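PDB 1VPB: putative modulator of DNA gyrase from Bacteroides thetaiotaomicron, which probably acts as a metallopeptidase of the PmbA/TldD (U62) family, although its own activity and its suggested link to DNA gyrase remain putative. Local coordinates for residues Asn32-Ala37 with Asn96-Thr101; Val111-Ser116 with Glu312-Glu317. One frame throughout, in Å; residues are numbered along the deposited sequence.

In the fold
Interaction 1 closes before interaction 2 opens along the chain, and their centres lie about 21 Å apart on the same side of the chain's centre. Interaction 1 joins the turn between helix 16-31 and strand 36-52 to the last turn of helix 87-101, near the end of the long antiparallel sheet. Interaction 2 joins the loop that follows that helix to a loop of the C-terminal part, just ahead of strand 319-323. The two sites are neighbours that touch where A36 CB lies 3.7 Å from L112 CD1. The chain thus leaves helix 87-101 at interaction 1 and passes strand 36-52 to meet the C-terminal region at interaction 2.

Interaction 1 (Asn32-Ala37 with Asn96-Thr101); sequences NGCQAA and NGIDST
I98 reaches from the last turn of helix 87-101 toward N32, G33 and C34, in the turn that leads from helix 16-31 into strand 36-52. This is helix-on-sheet packing in the PmbA/TldD N-terminal region: two helices and a strand end meet here, and V73 of strand 58-73 touches both C34 and I98. From CB, which points at the turn, the isoleucine splits into two branches. CG2 comes in over the backbone, 3.6 Å from N32 O and 4.1 Å from G33 CA. The other branch turns toward the cysteine: CG1 lies beside the backbone N, opposite the carbonyl carbon (chi1 -70°), and meets C34 SG at 3.7 Å. At the tip, CD1 rests between two unlike neighbours, 3.8 Å from C34 SG and 3.6 Å from N32 O. The sulfur thus lies against CG1 and CD1 alike, and its other side-chain neighbours include L71 and A29.

Cutting I98 back to an alanine takes away CG1, CG2 and CD1, and is likely to open a gap beside C34 SG and uncover one side of the N32 carbonyl. G33 allows the close approach: a CB on it would run into I98 CG2, and at its backbone angles (phi 136°) that atom would also be jammed against the carbonyl O of N32. The amide of N32 leads away from the helix, its ND2 bonded to Y28 O. D99, also held by K95 and R102 through salt bridges, joins in through solvent. One water gives a hydrogen bond to N32 O at 2.8 Å and another to D99 OD1 at 3.0 Å.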
loop_
_atom_site.group_PDB
_atom_site.type_symbol
_atom_site.label_atom_id
_atom_site.label_comp_id
_atom_site.label_asym_id
_atom_site.label_seq_id
_atom_site.Cartn_x
_atom_site.Cartn_y
_atom_site.Cartn_z
ATOM N N ASN A 32 -6.596 -32.193 -15.029
ATOM C CA ASN A 32 -7.651 -31.372 -15.689
ATOM C C ASN A 32 -7.116 -30.235 -16.575
ATOM O O ASN A 32 -7.868 -29.305 -16.837
ATOM C CB ASN A 32 -8.584 -30.823 -14.638
ATOM C CG ASN A 32 -9.505 -31.879 -14.084
ATOM O OD1 ASN A 32 -10.472 -32.245 -14.749
ATOM N ND2 ASN A 32 -9.174 -32.436 -12.933
ATOM N N GLY A 33 -5.900 -30.373 -17.053
ATOM C CA GLY A 33 -5.374 -29.559 -18.136
ATOM C C GLY A 33 -3.975 -29.012 -17.988
ATOM O O GLY A 33 -3.392 -28.562 -18.969
ATOM N N CYS A 34 -3.416 -29.046 -16.775
ATOM C CA CYS A 34 -2.062 -28.578 -16.585
ATOM C C CYS A 34 -1.021 -29.647 -16.944
ATOM O O CYS A 34 -1.076 -30.742 -16.378
ATOM C CB CYS A 34 -1.809 -28.159 -15.141
ATOM S SG CYS A 34 -2.822 -26.751 -14.583
ATOM N N GLN A 35 -0.068 -29.250 -17.755
ATOM C CA GLN A 35 1.146 -30.064 -18.048
ATOM C C GLN A 35 2.021 -29.979 -16.787
ATOM O O GLN A 35 2.786 -30.886 -16.496
ATOM C CB GLN A 35 1.911 -29.628 -19.236
ATOM C CG GLN A 35 1.300 -29.981 -20.532
ATOM C CD GLN A 35 0.212 -29.009 -20.965
ATOM O OE1 GLN A 35 0.088 -27.890 -20.397
ATOM N NE2 GLN A 35 -0.644 -29.445 -21.927
ATOM N N ALA A 36 1.910 -28.871 -16.036
ATOM C CA ALA A 36 2.727 -28.663 -14.843
ATOM C C ALA A 36 1.982 -27.702 -13.926
ATOM O O ALA A 36 1.128 -26.944 -14.356
ATOM C CB ALA A 36 4.053 -28.130 -15.177
ATOM N N ALA A 37 2.297 -27.766 -12.633
ATOM C CA ALA A 37 1.687 -26.851 -11.664
ATOM C C ALA A 37 2.603 -26.690 -10.446
ATOM O O ALA A 37 3.431 -27.555 -10.169
ATOM C CB ALA A 37 0.371 -27.329 -11.222
ATOM N N ASN A 96 -11.760 -23.524 -13.653
ATOM C CA ASN A 96 -11.965 -22.221 -14.266
ATOM C C ASN A 96 -10.651 -21.499 -14.467
ATOM O O ASN A 96 -10.480 -20.893 -15.497
ATOM C CB ASN A 96 -12.927 -21.376 -13.456
ATOM C CG ASN A 96 -14.359 -21.874 -13.591
ATOM O OD1 ASN A 96 -14.676 -22.715 -14.475
ATOM N ND2 ASN A 96 -15.247 -21.355 -12.744
ATOM N N GLY A 97 -9.715 -21.607 -13.511
ATOM C CA GLY A 97 -8.400 -21.035 -13.654
ATOM C C GLY A 97 -7.604 -21.608 -14.828
ATOM O O GLY A 97 -6.985 -20.865 -15.602
ATOM N N ILE A 98 -7.700 -22.925 -14.982
ATOM C CA ILE A 98 -7.013 -23.619 -16.073
ATOM C C ILE A 98 -7.552 -23.142 -17.426
ATOM O O ILE A 98 -6.805 -22.763 -18.322
ATOM C CB ILE A 98 -7.159 -25.158 -15.907
ATOM C CG1 ILE A 98 -6.353 -25.644 -14.716
ATOM C CG2 ILE A 98 -6.728 -25.867 -17.150
ATOM C CD1 ILE A 98 -6.574 -27.097 -14.316
ATOM N N ASP A 99 -8.877 -23.127 -17.536
ATOM C CA ASP A 99 -9.518 -22.789 -18.793
ATOM C C ASP A 99 -9.309 -21.311 -19.147
ATOM O O ASP A 99 -9.063 -20.983 -20.280
ATOM C CB ASP A 99 -10.949 -23.164 -18.730
ATOM C CG ASP A 99 -11.176 -24.677 -18.782
ATOM O OD1 ASP A 99 -10.320 -25.479 -19.266
ATOM O OD2 ASP A 99 -12.249 -25.133 -18.355
ATOM N N SER A 100 -9.277 -20.453 -18.125
ATOM C CA SER A 100 -8.996 -19.045 -18.312
ATOM C C SER A 100 -7.541 -18.799 -18.742
ATOM O O SER A 100 -7.275 -17.971 -19.624
ATOM C CB SER A 100 -9.276 -18.321 -17.015
ATOM O OG SER A 100 -10.656 -18.339 -16.761
ATOM N N THR A 101 -6.641 -19.527 -18.149
ATOM C CA THR A 101 -5.203 -19.413 -18.435
ATOM C C THR A 101 -4.949 -19.753 -19.882
ATOM O O THR A 101 -4.153 -19.112 -20.559
ATOM C CB THR A 101 -4.388 -20.338 -17.529
ATOM O OG1 THR A 101 -4.440 -19.891 -16.164
ATOM C CG2 THR A 101 -2.927 -20.473 -17.889
HETATM O O HOH W 1 -8.899 -28.096 -19.151
#

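Interaction 2 (Val111-Ser116 with Glu312-Glu317); sequences VLADPS and EGIATE
A113 points its methyl toward the 312-317 loop, and it has more surface buried by the contact than any other residue. CB meets I314 CD1 at 3.4 Å, tighter than carbons usually pack, a methyl-to-methyl touch with both residues buried. I314 gets there by its longer branch. CG1 sits beside the backbone N and opposite the carbonyl carbon (chi1 -61°), and a second bend (chi2 -44°) swings CD1 round to the alanine. R117 packs on the isoleucine as well, while T334, at the start of helix 334-340, touches A113.

These are two irregular loops meeting: one follows helix 87-101, and the other, in the C-terminal metallopeptidase region of the PmbA/TldD family, precedes strand 319-323. Backbone hydrogen bonds of G313 with Y119 and of A315 with R117 continue the link beyond the methyl pair. Further along the first loop, D114 OD1 accepts from S116 N at 2.9 Å in an Asx turn, the N-H coming from above the carboxylate plane.

E312 makes its part of the contact largely through water. Its carbonyl O takes a hydrogen bond at 3.1 Å from a water that in turn accepts from A113 N at 3.0 Å, giving a one-water bridge between the two backbones. A second water sits between V111 O, at 3.1 Å, and E312 OE2, where the modelled separation is so short that this leg is doubtful. The carboxylate's other oxygen, OE1, is hydrogen-bonded to T334 OG1.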
loop_
_atom_site.group_PDB
_atom_site.type_symbol
_atom_site.label_atom_id
_atom_site.label_comp_id
_atom_site.label_asym_id
_atom_site.label_seq_id
_atom_site.Cartn_x
_atom_site.Cartn_y
_atom_site.Cartn_z
ATOM N N VAL A 111 8.698 -22.046 -17.695
ATOM C CA VAL A 111 8.986 -23.440 -17.513
ATOM C C VAL A 111 9.345 -23.712 -16.054
ATOM O O VAL A 111 9.634 -22.815 -15.303
ATOM C CB VAL A 111 10.148 -23.910 -18.422
ATOM C CG1 VAL A 111 9.767 -23.772 -19.890
ATOM C CG2 VAL A 111 11.415 -23.175 -18.064
ATOM N N LEU A 112 9.243 -24.968 -15.669
ATOM C CA LEU A 112 9.683 -25.363 -14.324
ATOM C C LEU A 112 11.200 -25.430 -14.351
ATOM O O LEU A 112 11.835 -25.630 -15.392
ATOM C CB LEU A 112 9.092 -26.716 -13.938
ATOM C CG LEU A 112 7.554 -26.811 -13.702
ATOM C CD1 LEU A 112 7.151 -28.129 -13.085
ATOM C CD2 LEU A 112 7.092 -25.732 -12.872
ATOM N N ALA A 113 11.772 -25.197 -13.185
ATOM C CA ALA A 113 13.228 -25.366 -13.029
ATOM C C ALA A 113 13.641 -26.827 -13.258
ATOM O O ALA A 113 12.861 -27.751 -13.073
ATOM C CB ALA A 113 13.630 -24.944 -11.615
ATOM N N ASP A 114 14.911 -27.026 -13.608
ATOM C CA ASP A 114 15.519 -28.334 -13.679
ATOM C C ASP A 114 15.495 -28.889 -12.239
ATOM O O ASP A 114 16.036 -28.215 -11.336
ATOM C CB ASP A 114 16.955 -28.146 -14.107
ATOM C CG ASP A 114 17.790 -29.419 -14.114
ATOM O OD1 ASP A 114 17.505 -30.472 -13.514
ATOM O OD2 ASP A 114 18.837 -29.406 -14.787
ATOM N N PRO A 115 14.908 -30.036 -12.002
ATOM C CA PRO A 115 14.768 -30.525 -10.616
ATOM C C PRO A 115 16.064 -30.913 -9.930
ATOM O O PRO A 115 16.056 -30.995 -8.696
ATOM C CB PRO A 115 13.801 -31.698 -10.749
ATOM C CG PRO A 115 14.020 -32.117 -12.109
ATOM C CD PRO A 115 14.316 -30.984 -12.937
ATOM N N SER A 116 17.140 -30.972 -10.693
ATOM C CA SER A 116 18.484 -31.227 -10.119
ATOM C C SER A 116 18.906 -30.012 -9.252
ATOM O O SER A 116 19.733 -30.157 -8.319
ATOM C CB SER A 116 19.483 -31.499 -11.215
ATOM O OG SER A 116 19.828 -30.341 -11.877
ATOM N N GLU A 312 10.510 -21.078 -6.173
ATOM C CA GLU A 312 10.573 -21.947 -7.291
ATOM C C GLU A 312 11.186 -23.314 -6.878
ATOM O O GLU A 312 11.485 -24.098 -7.766
ATOM C CB GLU A 312 11.531 -21.407 -8.398
ATOM C CG GLU A 312 11.284 -20.095 -9.051
ATOM C CD GLU A 312 11.890 -20.123 -10.444
ATOM O OE1 GLU A 312 13.113 -19.927 -10.640
ATOM O OE2 GLU A 312 11.128 -20.416 -11.342
ATOM N N GLY A 313 11.471 -23.493 -5.581
ATOM C CA GLY A 313 12.104 -24.713 -5.048
ATOM C C GLY A 313 13.633 -24.792 -5.168
ATOM O O GLY A 313 14.221 -25.807 -4.747
ATOM N N ILE A 314 14.252 -23.776 -5.730
ATOM C CA ILE A 314 15.659 -23.782 -6.057
ATOM C C ILE A 314 16.403 -23.780 -4.726
ATOM O O ILE A 314 16.108 -22.967 -3.881
ATOM C CB ILE A 314 16.086 -22.588 -6.891
ATOM C CG1 ILE A 314 15.347 -22.560 -8.242
ATOM C CG2 ILE A 314 17.565 -22.616 -7.169
ATOM C CD1 ILE A 314 15.293 -23.823 -8.870
ATOM N N ALA A 315 17.386 -24.640 -4.589
ATOM C CA ALA A 315 18.215 -24.640 -3.373
ATOM C C ALA A 315 19.009 -23.316 -3.261
ATOM O O ALA A 315 19.746 -22.923 -4.199
ATOM C CB ALA A 315 19.182 -25.799 -3.427
ATOM N N THR A 316 18.900 -22.638 -2.133
ATOM C CA THR A 316 19.755 -21.487 -1.830
ATOM C C THR A 316 21.188 -21.934 -1.602
ATOM O O THR A 316 21.431 -23.055 -1.174
ATOM C CB THR A 316 19.245 -20.720 -0.633
ATOM O OG1 THR A 316 19.048 -21.627 0.460
ATOM C CG2 THR A 316 17.810 -20.110 -0.933
ATOM N N GLU A 317 22.113 -21.044 -1.864
ATOM C CA GLU A 317 23.534 -21.288 -1.694
ATOM C C GLU A 317 24.120 -19.987 -1.193
ATOM O O GLU A 317 23.721 -18.891 -1.594
ATOM C CB GLU A 317 24.196 -21.536 -3.066
ATOM C CG GLU A 317 23.661 -22.734 -3.793
ATOM C CD GLU A 317 24.338 -22.886 -5.152
ATOM O OE1 GLU A 317 25.468 -22.386 -5.368
ATOM O OE2 GLU A 317 23.706 -23.465 -6.020
HETATM O O HOH W 2 9.721 -22.228 -12.268
HETATM O O HOH W 3 10.308 -25.027 -10.516
#